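Local coordinates for protein queuine lyase ([Clostridium] spiroforme DSM 1552, PDB 6P78) that is a radical SAM enzyme with a [4Fe-4S] cluster, a C-N lyase that binds queuine beside S-adenosylmethionine and probably splits queuine during its salvage, at residues G203-Y208 with K223-E228; I144-D149 with K186-K191; L30-R35 with K237-G242. All blocks are in the same frame, centred on the assembly; numbering follows the deposited sequence. Where two conformers were deposited one is given.

Contact 1. Residues G203-Y208 with K223-E228; sequences GTINIY and KWFDEE. With SAM (S-adenosylmethionine), chain D.
In the C-terminal part of the radical SAM barrel, strand 203-207 is backed by helix 219-228, and Ile-205 and Ile-207 of the strand meet a single aromatic ring, Phe-225. CG2 of Ile-205 lies 4.0 Å from CE2 of Phe-225. Two residues further along the strand, CD1 of Ile-207 lies 3.9 Å from CD2 of Phe-225. Both methyls approach the ring obliquely. With CG anti to the backbone N (chi1 -173°), Phe-225 sends its ring from the helix toward the strand, and the contact is wholly apolar and buried. Tyr-240 and Val-179 from the two neighbouring strands and, from helix 186-199, Ile-189 also touch the ring.

The strand's other side serves the cofactor. Asn-206 meets the nucleoside of S-adenosylmethionine with two atoms: its CB is 3.7 Å from adenine N3, and its ND2 gives a weak, bent hydrogen bond to ribose O2' (3.2 Å, 125° at the hydrogen). Asn-206 also touches the bound queuine. Just past the strand, Tyr-208 brings CE1 to 3.3 Å from the adenine amine N6, while its OH is held by Ile-215 O. Ile-207 adds its backbone O, 3.5 Å from adenine C2. Apolar residues turned toward a helix and polar ones toward the ligands are characteristic of a strand in a partial (beta/alpha) barrel.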
loop_
_atom_site.group_PDB
_atom_site.type_symbol
_atom_site.label_atom_id
_atom_site.label_comp_id
_atom_site.label_asym_id
_atom_site.label_seq_id
_atom_site.Cartn_x
_atom_site.Cartn_y
_atom_site.Cartn_z
ATOM N N GLY A 203 -5.500 6.226 4.881
ATOM C CA GLY A 203 -5.061 4.933 5.359
ATOM C C GLY A 203 -5.855 3.875 4.631
ATOM O O GLY A 203 -6.816 4.171 3.915
ATOM N N THR A 204 -5.430 2.634 4.821
ATOM C CA THR A 204 -6.044 1.480 4.172
ATOM C C THR A 204 -6.272 0.391 5.209
ATOM O O THR A 204 -5.349 0.061 5.956
ATOM C CB THR A 204 -5.142 0.953 3.050
ATOM O OG1 THR A 204 -4.812 2.028 2.153
ATOM C CG2 THR A 204 -5.847 -0.124 2.278
ATOM N N ILE A 205 -7.486 -0.153 5.258
ATOM C CA ILE A 205 -7.844 -1.260 6.146
ATOM C C ILE A 205 -7.931 -2.529 5.315
ATOM O O ILE A 205 -8.832 -2.669 4.475
ATOM C CB ILE A 205 -9.180 -1.014 6.858
ATOM C CG1 ILE A 205 -9.140 0.295 7.635
ATOM C CG2 ILE A 205 -9.476 -2.191 7.770
ATOM C CD1 ILE A 205 -8.119 0.311 8.716
ATOM N N ASN A 206 -7.013 -3.468 5.540
ATOM C CA ASN A 206 -6.960 -4.700 4.755
ATOM C C ASN A 206 -7.405 -5.874 5.622
ATOM O O ASN A 206 -6.682 -6.276 6.534
ATOM C CB ASN A 206 -5.547 -4.929 4.228
ATOM C CG ASN A 206 -5.111 -3.864 3.252
ATOM O OD1 ASN A 206 -5.779 -3.627 2.236
ATOM N ND2 ASN A 206 -3.986 -3.226 3.535
ATOM N N ILE A 207 -8.574 -6.439 5.335
ATOM C CA ILE A 207 -8.960 -7.684 5.996
ATOM C C ILE A 207 -8.062 -8.810 5.504
ATOM O O ILE A 207 -7.916 -9.037 4.295
ATOM C CB ILE A 207 -10.435 -8.011 5.739
ATOM C CG1 ILE A 207 -11.323 -6.857 6.192
ATOM C CG2 ILE A 207 -10.807 -9.302 6.480
ATOM C CD1 ILE A 207 -11.178 -6.534 7.683
ATOM N N TYR A 208 -7.466 -9.542 6.443
ATOM C CA TYR A 208 -6.431 -10.503 6.081
ATOM C C TYR A 208 -6.997 -11.647 5.239
ATOM O O TYR A 208 -8.068 -12.183 5.533
ATOM C CB TYR A 208 -5.767 -11.064 7.347
ATOM C CG TYR A 208 -4.570 -11.899 6.999
ATOM C CD1 TYR A 208 -3.447 -11.313 6.443
ATOM C CD2 TYR A 208 -4.583 -13.282 7.169
ATOM C CE1 TYR A 208 -2.351 -12.073 6.059
ATOM C CE2 TYR A 208 -3.494 -14.059 6.799
ATOM C CZ TYR A 208 -2.376 -13.444 6.254
ATOM O OH TYR A 208 -1.284 -14.212 5.885
ATOM N N LYS A 223 -15.059 -11.575 12.083
ATOM C CA LYS A 223 -16.496 -11.445 12.274
ATOM C C LYS A 223 -16.810 -10.280 13.203
ATOM O O LYS A 223 -17.746 -9.504 12.969
ATOM C CB LYS A 223 -17.055 -12.756 12.832
ATOM C CG LYS A 223 -18.562 -12.821 12.979
ATOM C CD LYS A 223 -18.968 -14.241 13.407
ATOM C CE LYS A 223 -20.442 -14.349 13.707
ATOM N NZ LYS A 223 -21.215 -14.349 12.438
ATOM N N TRP A 224 -16.048 -10.161 14.284
ATOM C CA TRP A 224 -16.306 -9.094 15.241
ATOM C C TRP A 224 -16.025 -7.735 14.613
ATOM O O TRP A 224 -16.827 -6.802 14.730
ATOM C CB TRP A 224 -15.453 -9.301 16.496
ATOM C CG TRP A 224 -15.245 -8.059 17.305
ATOM C CD1 TRP A 224 -16.102 -7.538 18.231
ATOM C CD2 TRP A 224 -14.097 -7.196 17.287
ATOM N NE1 TRP A 224 -15.571 -6.403 18.782
ATOM C CE2 TRP A 224 -14.340 -6.169 18.226
ATOM C CE3 TRP A 224 -12.888 -7.196 16.585
ATOM C CZ2 TRP A 224 -13.423 -5.146 18.468
ATOM C CZ3 TRP A 224 -11.976 -6.172 16.821
ATOM C CH2 TRP A 224 -12.252 -5.161 17.754
ATOM N N PHE A 225 -14.903 -7.627 13.909
ATOM C CA PHE A 225 -14.517 -6.359 13.306
ATOM C C PHE A 225 -15.530 -5.933 12.256
ATOM O O PHE A 225 -15.910 -4.758 12.189
ATOM C CB PHE A 225 -13.115 -6.484 12.708
ATOM C CG PHE A 225 -12.555 -5.185 12.217
ATOM C CD1 PHE A 225 -11.988 -4.281 13.096
ATOM C CD2 PHE A 225 -12.593 -4.870 10.866
ATOM C CE1 PHE A 225 -11.462 -3.080 12.643
ATOM C CE2 PHE A 225 -12.075 -3.667 10.410
ATOM C CZ PHE A 225 -11.513 -2.771 11.308
ATOM N N ASP A 226 -16.031 -6.889 11.473
ATOM C CA ASP A 226 -16.974 -6.546 10.415
ATOM C C ASP A 226 -18.228 -5.887 10.974
ATOM O O ASP A 226 -18.786 -4.981 10.350
ATOM C CB ASP A 226 -17.327 -7.789 9.608
ATOM C CG ASP A 226 -18.290 -7.487 8.499
ATOM O OD1 ASP A 226 -17.902 -6.724 7.587
ATOM O OD2 ASP A 226 -19.428 -7.998 8.548
ATOM N N GLU A 227 -18.679 -6.310 12.156
ATOM C CA GLU A 227 -19.865 -5.690 12.735
ATOM C C GLU A 227 -19.523 -4.458 13.565
ATOM O O GLU A 227 -20.218 -3.442 13.477
ATOM C CB GLU A 227 -20.644 -6.702 13.581
ATOM C CG GLU A 227 -19.868 -7.266 14.766
ATOM C CD GLU A 227 -20.485 -8.534 15.355
ATOM O OE1 GLU A 227 -19.754 -9.290 16.043
ATOM O OE2 GLU A 227 -21.694 -8.767 15.133
ATOM N N GLU A 228 -18.441 -4.515 14.342
ATOM C CA GLU A 228 -18.149 -3.442 15.289
ATOM C C GLU A 228 -17.628 -2.194 14.591
ATOM O O GLU A 228 -17.917 -1.075 15.032
ATOM C CB GLU A 228 -17.141 -3.925 16.330
ATOM C CG GLU A 228 -16.597 -2.827 17.242
ATOM C CD GLU A 228 -17.485 -2.547 18.442
ATOM O OE1 GLU A 228 -18.693 -2.878 18.389
ATOM O OE2 GLU A 228 -16.968 -1.996 19.445
HETATM N N SAM D . 6.398 -2.883 0.878
HETATM C CA SAM D . 5.694 -1.799 1.543
HETATM C C SAM D . 5.556 -2.109 3.027
HETATM O O SAM D . 5.578 -1.195 3.855
HETATM O OXT SAM D . 5.464 -3.279 3.425
HETATM C CB SAM D . 4.339 -1.579 0.875
HETATM C CG SAM D . 3.150 -2.397 1.386
HETATM S SD SAM D . 2.934 -4.052 0.668
HETATM C CE SAM D . 3.471 -3.790 -1.048
HETATM C "C5'" SAM D . 1.134 -4.243 0.426
HETATM C "C4'" SAM D . 0.172 -4.407 1.624
HETATM O "O4'" SAM D . -0.794 -5.422 1.376
HETATM C "C3'" SAM D . 0.798 -4.796 2.961
HETATM O "O3'" SAM D . 1.320 -3.676 3.653
HETATM C "C2'" SAM D . -0.378 -5.424 3.697
HETATM O "O2'" SAM D . -1.098 -4.419 4.421
HETATM C "C1'" SAM D . -1.270 -5.974 2.585
HETATM N N9 SAM D . -1.271 -7.467 2.542
HETATM C C8 SAM D . -0.233 -8.330 2.258
HETATM N N7 SAM D . -0.674 -9.605 2.346
HETATM C C5 SAM D . -1.988 -9.573 2.682
HETATM C C6 SAM D . -2.934 -10.565 2.921
HETATM N N6 SAM D . -2.621 -11.851 2.812
HETATM N N1 SAM D . -4.215 -10.206 3.259
HETATM C C2 SAM D . -4.563 -8.881 3.393
HETATM N N3 SAM D . -3.641 -7.903 3.161
HETATM C C4 SAM D . -2.367 -8.240 2.802
#

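Contact 2. Residues I144-D149 with K186-K191. With SAM (S-adenosylmethionine), chain D.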
loop_
_atom_site.group_PDB
_atom_site.type_symbol
_atom_site.label_atom_id
_atom_site.label_comp_id
_atom_site.label_asym_id
_atom_site.label_seq_id
_atom_site.Cartn_x
_atom_site.Cartn_y
_atom_site.Cartn_z
ATOM N N ILE A 144 2.487 -0.431 7.759
ATOM C CA ILE A 144 2.674 -0.538 9.216
ATOM C C ILE A 144 2.103 -1.862 9.720
ATOM O O ILE A 144 2.688 -2.519 10.588
ATOM C CB ILE A 144 1.997 0.657 9.928
ATOM C CG1 ILE A 144 2.600 2.010 9.498
ATOM C CG2 ILE A 144 2.121 0.515 11.466
ATOM C CD1 ILE A 144 4.104 2.171 9.731
ATOM N N GLU A 145 0.964 -2.276 9.156
ATOM C CA GLU A 145 0.157 -3.448 9.516
ATOM C C GLU A 145 -0.517 -3.332 10.884
ATOM O O GLU A 145 -1.724 -3.553 11.000
ATOM C CB GLU A 145 0.975 -4.746 9.450
ATOM C CG GLU A 145 1.962 -4.863 8.254
ATOM C CD GLU A 145 1.347 -4.620 6.866
ATOM O OE1 GLU A 145 2.115 -4.623 5.872
ATOM O OE2 GLU A 145 0.116 -4.427 6.732
ATOM N N THR A 146 0.257 -3.042 11.940
ATOM C CA THR A 146 -0.308 -2.811 13.262
ATOM C C THR A 146 0.654 -1.903 14.023
ATOM O O THR A 146 1.875 -1.988 13.852
ATOM C CB THR A 146 -0.513 -4.104 14.070
ATOM O OG1 THR A 146 -0.937 -3.757 15.404
ATOM C CG2 THR A 146 0.787 -4.846 14.161
ATOM N N PHE A 147 0.097 -1.015 14.835
ATOM C CA PHE A 147 0.969 -0.152 15.615
ATOM C C PHE A 147 1.534 -0.876 16.831
ATOM O O PHE A 147 2.361 -0.299 17.544
ATOM C CB PHE A 147 0.209 1.103 16.044
ATOM C CG PHE A 147 -0.112 2.000 14.888
ATOM C CD1 PHE A 147 0.884 2.809 14.340
ATOM C CD2 PHE A 147 -1.363 1.978 14.304
ATOM C CE1 PHE A 147 0.622 3.614 13.250
ATOM C CE2 PHE A 147 -1.628 2.802 13.200
ATOM C CZ PHE A 147 -0.646 3.612 12.700
ATOM N N ASN A 148 1.092 -2.108 17.088
ATOM C CA ASN A 148 1.641 -2.894 18.192
ATOM C C ASN A 148 3.044 -3.384 17.818
ATOM O O ASN A 148 3.228 -4.128 16.846
ATOM C CB ASN A 148 0.707 -4.056 18.533
ATOM C CG ASN A 148 1.202 -4.866 19.678
ATOM O OD1 ASN A 148 2.011 -5.780 19.512
ATOM N ND2 ASN A 148 0.724 -4.540 20.873
ATOM N N ASP A 149 4.049 -2.921 18.570
ATOM C CA ASP A 149 5.440 -3.150 18.172
ATOM C C ASP A 149 5.766 -4.637 18.089
ATOM O O ASP A 149 6.381 -5.101 17.123
ATOM C CB ASP A 149 6.388 -2.486 19.172
ATOM C CG ASP A 149 6.304 -0.977 19.166
ATOM O OD1 ASP A 149 5.708 -0.380 18.231
ATOM O OD2 ASP A 149 6.846 -0.386 20.129
ATOM N N LYS A 186 -8.825 -8.113 20.257
ATOM C CA LYS A 186 -9.699 -6.952 20.100
ATOM C C LYS A 186 -9.008 -5.672 20.553
ATOM O O LYS A 186 -9.131 -4.628 19.904
ATOM C CB LYS A 186 -10.996 -7.145 20.881
ATOM C CG LYS A 186 -11.912 -8.153 20.247
ATOM C CD LYS A 186 -13.214 -8.283 21.035
ATOM C CE LYS A 186 -14.099 -9.369 20.430
ATOM N NZ LYS A 186 -14.860 -10.112 21.481
ATOM N N GLU A 187 -8.309 -5.727 21.687
ATOM C CA GLU A 187 -7.636 -4.540 22.195
ATOM C C GLU A 187 -6.601 -4.032 21.202
ATOM O O GLU A 187 -6.425 -2.819 21.029
ATOM C CB GLU A 187 -6.980 -4.858 23.539
ATOM C CG GLU A 187 -8.007 -5.055 24.678
ATOM C CD GLU A 187 -8.614 -6.463 24.762
ATOM O OE1 GLU A 187 -8.155 -7.399 24.048
ATOM O OE2 GLU A 187 -9.569 -6.629 25.564
ATOM N N MET A 188 -5.898 -4.945 20.540
ATOM C CA MET A 188 -4.867 -4.520 19.606
ATOM C C MET A 188 -5.493 -3.815 18.412
ATOM O O MET A 188 -5.027 -2.750 17.991
ATOM C CB MET A 188 -4.062 -5.741 19.139
ATOM C CG MET A 188 -2.838 -5.384 18.336
ATOM S SD MET A 188 -2.090 -6.892 17.640
ATOM C CE MET A 188 -1.590 -7.765 19.103
ATOM N N ILE A 189 -6.576 -4.380 17.890
ATOM C CA ILE A 189 -7.241 -3.806 16.722
ATOM C C ILE A 189 -7.898 -2.478 17.080
ATOM O O ILE A 189 -7.805 -1.496 16.328
ATOM C CB ILE A 189 -8.250 -4.830 16.182
ATOM C CG1 ILE A 189 -7.481 -6.030 15.619
ATOM C CG2 ILE A 189 -9.162 -4.219 15.105
ATOM C CD1 ILE A 189 -8.324 -7.233 15.356
ATOM N N ARG A 190 -8.555 -2.425 18.242
ATOM C CA ARG A 190 -9.157 -1.182 18.721
ATOM C C ARG A 190 -8.129 -0.065 18.766
ATOM O O ARG A 190 -8.401 1.055 18.323
ATOM C CB ARG A 190 -9.751 -1.380 20.114
ATOM C CG ARG A 190 -11.029 -2.189 20.163
ATOM C CD ARG A 190 -11.588 -2.217 21.591
ATOM N NE ARG A 190 -12.847 -2.952 21.668
ATOM C CZ ARG A 190 -13.035 -4.020 22.433
ATOM N NH1 ARG A 190 -14.212 -4.631 22.440
ATOM N NH2 ARG A 190 -12.048 -4.464 23.207
ATOM N N LYS A 191 -6.933 -0.356 19.315
ATOM C CA LYS A 191 -5.909 0.680 19.422
ATOM C C LYS A 191 -5.416 1.109 18.045
ATOM O O LYS A 191 -5.142 2.296 17.821
ATOM C CB LYS A 191 -4.738 0.220 20.295
ATOM C CG LYS A 191 -3.873 1.427 20.682
ATOM C CD LYS A 191 -2.913 1.140 21.822
ATOM C CE LYS A 191 -2.019 2.343 22.097
ATOM N NZ LYS A 191 -0.771 2.333 21.286
HETATM N N SAM D . 6.398 -2.883 0.878
HETATM C CA SAM D . 5.694 -1.799 1.543
HETATM C C SAM D . 5.556 -2.109 3.027
HETATM O O SAM D . 5.578 -1.195 3.855
HETATM O OXT SAM D . 5.464 -3.279 3.425
HETATM C CB SAM D . 4.339 -1.579 0.875
HETATM C CG SAM D . 3.150 -2.397 1.386
HETATM S SD SAM D . 2.934 -4.052 0.668
HETATM C CE SAM D . 3.471 -3.790 -1.048
HETATM C "C5'" SAM D . 1.134 -4.243 0.426
HETATM C "C4'" SAM D . 0.172 -4.407 1.624
HETATM O "O4'" SAM D . -0.794 -5.422 1.376
HETATM C "C3'" SAM D . 0.798 -4.796 2.961
HETATM O "O3'" SAM D . 1.320 -3.676 3.653
HETATM C "C2'" SAM D . -0.378 -5.424 3.697
HETATM O "O2'" SAM D . -1.098 -4.419 4.421
HETATM C "C1'" SAM D . -1.270 -5.974 2.585
HETATM N N9 SAM D . -1.271 -7.467 2.542
HETATM C C8 SAM D . -0.233 -8.330 2.258
HETATM N N7 SAM D . -0.674 -9.605 2.346
HETATM C C5 SAM D . -1.988 -9.573 2.682
HETATM C C6 SAM D . -2.934 -10.565 2.921
HETATM N N6 SAM D . -2.621 -11.851 2.812
HETATM N N1 SAM D . -4.215 -10.206 3.259
HETATM C C2 SAM D . -4.563 -8.881 3.393
HETATM N N3 SAM D . -3.641 -7.903 3.161
HETATM C C4 SAM D . -2.367 -8.240 2.802
#
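Met-188, in the first turn of helix 186-199, meets Thr-146 and Asn-148 of the loop 144-149; it follows by two residues Lys-186, which makes a cation-pi contact with Trp-224 of helix 219-228. The backbone N of Met-188 is hydrogen-bonded to Thr-185 OG1. Its side chain runs at about a right angle across both loop side chains: CG rests 3.9 Å from Thr-146 OG1 and 3.8 Å from Asn-148 CB. A bend at the last torsion (chi3 -64°) swings CE round to the Asn-148 amide, 4.1 Å from its CG.

What Met-188 covers is an ST turn followed by a helix N-cap. Thr-146 OG1 accepts a nearly straight bond from Asn-148 N (3.1 Å, 167°) and is also hydrogen-bonded to Asp-192 OD2, while Asp-192 OD1 takes up Phe-147 N. Asn-148 caps helix 149-155 through OD1, bonded to Met-151 N. This loop follows strand 137-141 of the radical SAM core and carries Glu-145 into the cofactor site. There the carboxylate grips the ribose of S-adenosylmethionine with both oxygens: O3' donates to OE1 at 2.5 Å and O2' to OE2 at 2.6 Å. Lys-158 forms a salt bridge with OE1, so that oxygen has two partners.

Next along the helix, Ile-189 points away from the loop and packs on Val-179 and on Trp-224. Arg-190 has Lys-186 CB 3.6 Å above one face of its guanidinium, toward the rim, and likewise packs on Trp-224. Lys-191 N is bonded to Glu-187 O, at 3.0 Å.

Contact 3. Residues L30-R35 with K237-G242; sequences LEKDKR and KYDYLG
The Arg-35 guanidinium is approached at its edge, in its plane, by Asp-239 OD2, by Asp-33 O and by water 3, while Tyr-116 meets it in a cation-pi contact. The Tyr-238 ring has Lys-237 CB over the centre of one face, at 3.7 Å. These groups join the beta hairpin of strands 26-29 and 35-39 to strand 238-241, the last strand of the fold. Arg-35 NH2 gives Asp-239 OD2 a nearly straight hydrogen bond (2.9 Å) that is part of a salt bridge, yet reaches that oxygen from above the carboxylate plane, the two planes standing 44° apart. Each charge has a second partner: Glu-85 for NH2 and His-202 NE2 for OD2. The extended Arg-35 side chain turns its NH1 back to Asp-33 O (2.9 Å), the residue at the centre of an inverse gamma turn. Water 3 accepts from NH1 (2.8 Å) and from Asp-33 N, and donates to Asp-239 OD1 (2.6 Å), so the carboxylate is also tied to the hairpin through solvent.

Lys-32, extended beyond CG, slides past Asp-239 in the opposite direction. Its NZ meets Tyr-238 O at 2.7 Å, nearly along the C=O axis (170°), and is also hydrogen-bonded to Lys-233 O and Asn-235 O, so three backbone carbonyls surround the ammonium group. Water 2 accepts hydrogen bonds from NZ (3.1 Å) and from Tyr-240 N (2.9 Å).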
loop_
_atom_site.group_PDB
_atom_site.type_symbol
_atom_site.label_atom_id
_atom_site.label_comp_id
_atom_site.label_asym_id
_atom_site.label_seq_id
_atom_site.Cartn_x
_atom_site.Cartn_y
_atom_site.Cartn_z
ATOM N N LEU A 30 -13.371 3.561 -7.675
ATOM C CA LEU A 30 -14.583 4.310 -7.980
ATOM C C LEU A 30 -15.270 4.880 -6.749
ATOM O O LEU A 30 -16.349 5.469 -6.883
ATOM C CB LEU A 30 -15.580 3.430 -8.735
ATOM C CG LEU A 30 -15.035 2.848 -10.037
ATOM C CD1 LEU A 30 -16.047 1.888 -10.610
ATOM C CD2 LEU A 30 -14.737 3.993 -10.989
ATOM N N GLU A 31 -14.706 4.694 -5.566
ATOM C CA GLU A 31 -15.259 5.277 -4.349
ATOM C C GLU A 31 -14.204 6.140 -3.669
ATOM O O GLU A 31 -13.002 5.939 -3.855
ATOM C CB GLU A 31 -15.738 4.193 -3.376
ATOM C CG GLU A 31 -16.802 3.257 -3.934
ATOM C CD GLU A 31 -17.163 2.158 -2.939
ATOM O OE1 GLU A 31 -17.908 1.224 -3.313
ATOM O OE2 GLU A 31 -16.694 2.232 -1.778
ATOM N N LYS A 32 -14.675 7.110 -2.875
ATOM C CA LYS A 32 -13.816 8.008 -2.092
ATOM C C LYS A 32 -12.931 8.790 -3.060
ATOM O O LYS A 32 -13.474 9.463 -3.952
ATOM C CB LYS A 32 -13.115 7.174 -1.008
ATOM C CG LYS A 32 -14.158 6.591 -0.040
ATOM C CD LYS A 32 -13.568 5.705 1.052
ATOM C CE LYS A 32 -14.686 5.037 1.845
ATOM N NZ LYS A 32 -14.203 4.124 2.918
ATOM N N ASP A 33 -11.608 8.736 -2.958
ATOM C CA ASP A 33 -10.753 9.521 -3.856
ATOM C C ASP A 33 -10.589 8.759 -5.172
ATOM O O ASP A 33 -9.626 8.023 -5.373
ATOM C CB ASP A 33 -9.403 9.784 -3.186
ATOM C CG ASP A 33 -8.609 10.877 -3.874
ATOM O OD1 ASP A 33 -9.220 11.679 -4.611
ATOM O OD2 ASP A 33 -7.374 10.936 -3.682
ATOM N N LYS A 34 -11.548 8.942 -6.086
ATOM C CA LYS A 34 -11.539 8.194 -7.341
ATOM C C LYS A 34 -10.236 8.422 -8.095
ATOM O O LYS A 34 -9.724 9.547 -8.168
ATOM C CB LYS A 34 -12.734 8.592 -8.220
ATOM C CG LYS A 34 -14.099 8.481 -7.532
ATOM C CD LYS A 34 -15.236 8.740 -8.529
ATOM C CE LYS A 34 -16.613 8.677 -7.864
ATOM N NZ LYS A 34 -17.723 8.863 -8.842
ATOM N N ARG A 35 -9.689 7.339 -8.647
ATOM C CA ARG A 35 -8.372 7.402 -9.253
ATOM C C ARG A 35 -8.136 6.185 -10.126
ATOM O O ARG A 35 -8.779 5.145 -9.955
ATOM C CB ARG A 35 -7.276 7.470 -8.172
ATOM C CG ARG A 35 -7.244 6.298 -7.184
ATOM C CD ARG A 35 -6.376 6.740 -6.046
ATOM N NE ARG A 35 -6.159 5.748 -4.987
ATOM C CZ ARG A 35 -6.875 5.656 -3.872
ATOM N NH1 ARG A 35 -7.934 6.440 -3.673
ATOM N NH2 ARG A 35 -6.535 4.749 -2.955
ATOM N N LYS A 237 -12.147 9.010 4.570
ATOM C CA LYS A 237 -10.695 9.173 4.612
ATOM C C LYS A 237 -9.932 7.892 4.340
ATOM O O LYS A 237 -8.753 7.956 3.972
ATOM C CB LYS A 237 -10.259 9.709 5.989
ATOM C CG LYS A 237 -10.856 11.073 6.306
ATOM C CD LYS A 237 -10.631 11.455 7.762
ATOM C CE LYS A 237 -9.168 11.470 8.103
ATOM N NZ LYS A 237 -8.939 12.146 9.418
ATOM N N TYR A 238 -10.552 6.735 4.534
ATOM C CA TYR A 238 -9.834 5.469 4.653
ATOM C C TYR A 238 -10.416 4.479 3.658
ATOM O O TYR A 238 -11.636 4.340 3.562
ATOM C CB TYR A 238 -9.931 4.906 6.090
ATOM C CG TYR A 238 -9.495 5.918 7.135
ATOM C CD1 TYR A 238 -8.206 6.429 7.116
ATOM C CD2 TYR A 238 -10.378 6.395 8.097
ATOM C CE1 TYR A 238 -7.795 7.368 8.022
ATOM C CE2 TYR A 238 -9.970 7.332 9.044
ATOM C CZ TYR A 238 -8.685 7.816 8.997
ATOM O OH TYR A 238 -8.263 8.753 9.896
ATOM N N ASP A 239 -9.552 3.820 2.896
ATOM C CA ASP A 239 -10.010 2.795 1.972
ATOM C C ASP A 239 -10.160 1.487 2.724
ATOM O O ASP A 239 -9.320 1.131 3.552
ATOM C CB ASP A 239 -9.022 2.624 0.817
ATOM C CG ASP A 239 -8.953 3.861 -0.068
ATOM O OD1 ASP A 239 -10.030 4.372 -0.479
ATOM O OD2 ASP A 239 -7.829 4.345 -0.338
ATOM N N TYR A 240 -11.219 0.749 2.428
ATOM C CA TYR A 240 -11.504 -0.475 3.172
ATOM C C TYR A 240 -11.571 -1.626 2.173
ATOM O O TYR A 240 -12.364 -1.576 1.226
ATOM C CB TYR A 240 -12.813 -0.317 3.948
ATOM C CG TYR A 240 -13.167 -1.410 4.936
ATOM C CD1 TYR A 240 -13.552 -2.676 4.499
ATOM C CD2 TYR A 240 -13.177 -1.155 6.305
ATOM C CE1 TYR A 240 -13.893 -3.677 5.408
ATOM C CE2 TYR A 240 -13.529 -2.141 7.216
ATOM C CZ TYR A 240 -13.889 -3.398 6.763
ATOM O OH TYR A 240 -14.243 -4.377 7.677
ATOM N N LEU A 241 -10.723 -2.651 2.361
ATOM C CA LEU A 241 -10.687 -3.789 1.429
ATOM C C LEU A 241 -11.037 -5.068 2.178
ATOM O O LEU A 241 -10.207 -5.604 2.926
ATOM C CB LEU A 241 -9.324 -3.946 0.754
ATOM C CG LEU A 241 -8.982 -2.950 -0.341
ATOM C CD1 LEU A 241 -8.405 -1.705 0.278
ATOM C CD2 LEU A 241 -8.002 -3.563 -1.343
ATOM N N GLY A 242 -12.255 -5.568 1.962
ATOM C CA GLY A 242 -12.623 -6.850 2.548
ATOM C C GLY A 242 -11.861 -8.007 1.934
ATOM O O GLY A 242 -11.643 -9.031 2.587
HETATM O O HOH W 1 -12.022 3.366 -1.851
HETATM O O HOH W 2 -13.182 2.075 0.816
HETATM O O HOH W 3 -9.626 6.804 -1.443
#

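From the N terminus, contact 3 opens first, at segment 30-35, between strands 26-29 and 35-39, and closes last, on strand 238-241, so it brackets the other two. It joins the mixed five-stranded sheet, at its 26-29/35-39 edge, to the parallel three-stranded sheet. Within that span contacts 2 and 1 follow in series. Contact 2 starts in the loop after strand 137-141 and closes on helix 186-199; strand 203-207 comes next, and contact 1 closes on helix 219-228. Contacts 1 and 2 touch where these helices pack. Strands 203-207 and 238-241 are neighbours in the parallel sheet, linking contacts 1 and 3. Contacts 2 and 3 stay about 9 Å apart at their nearest atoms.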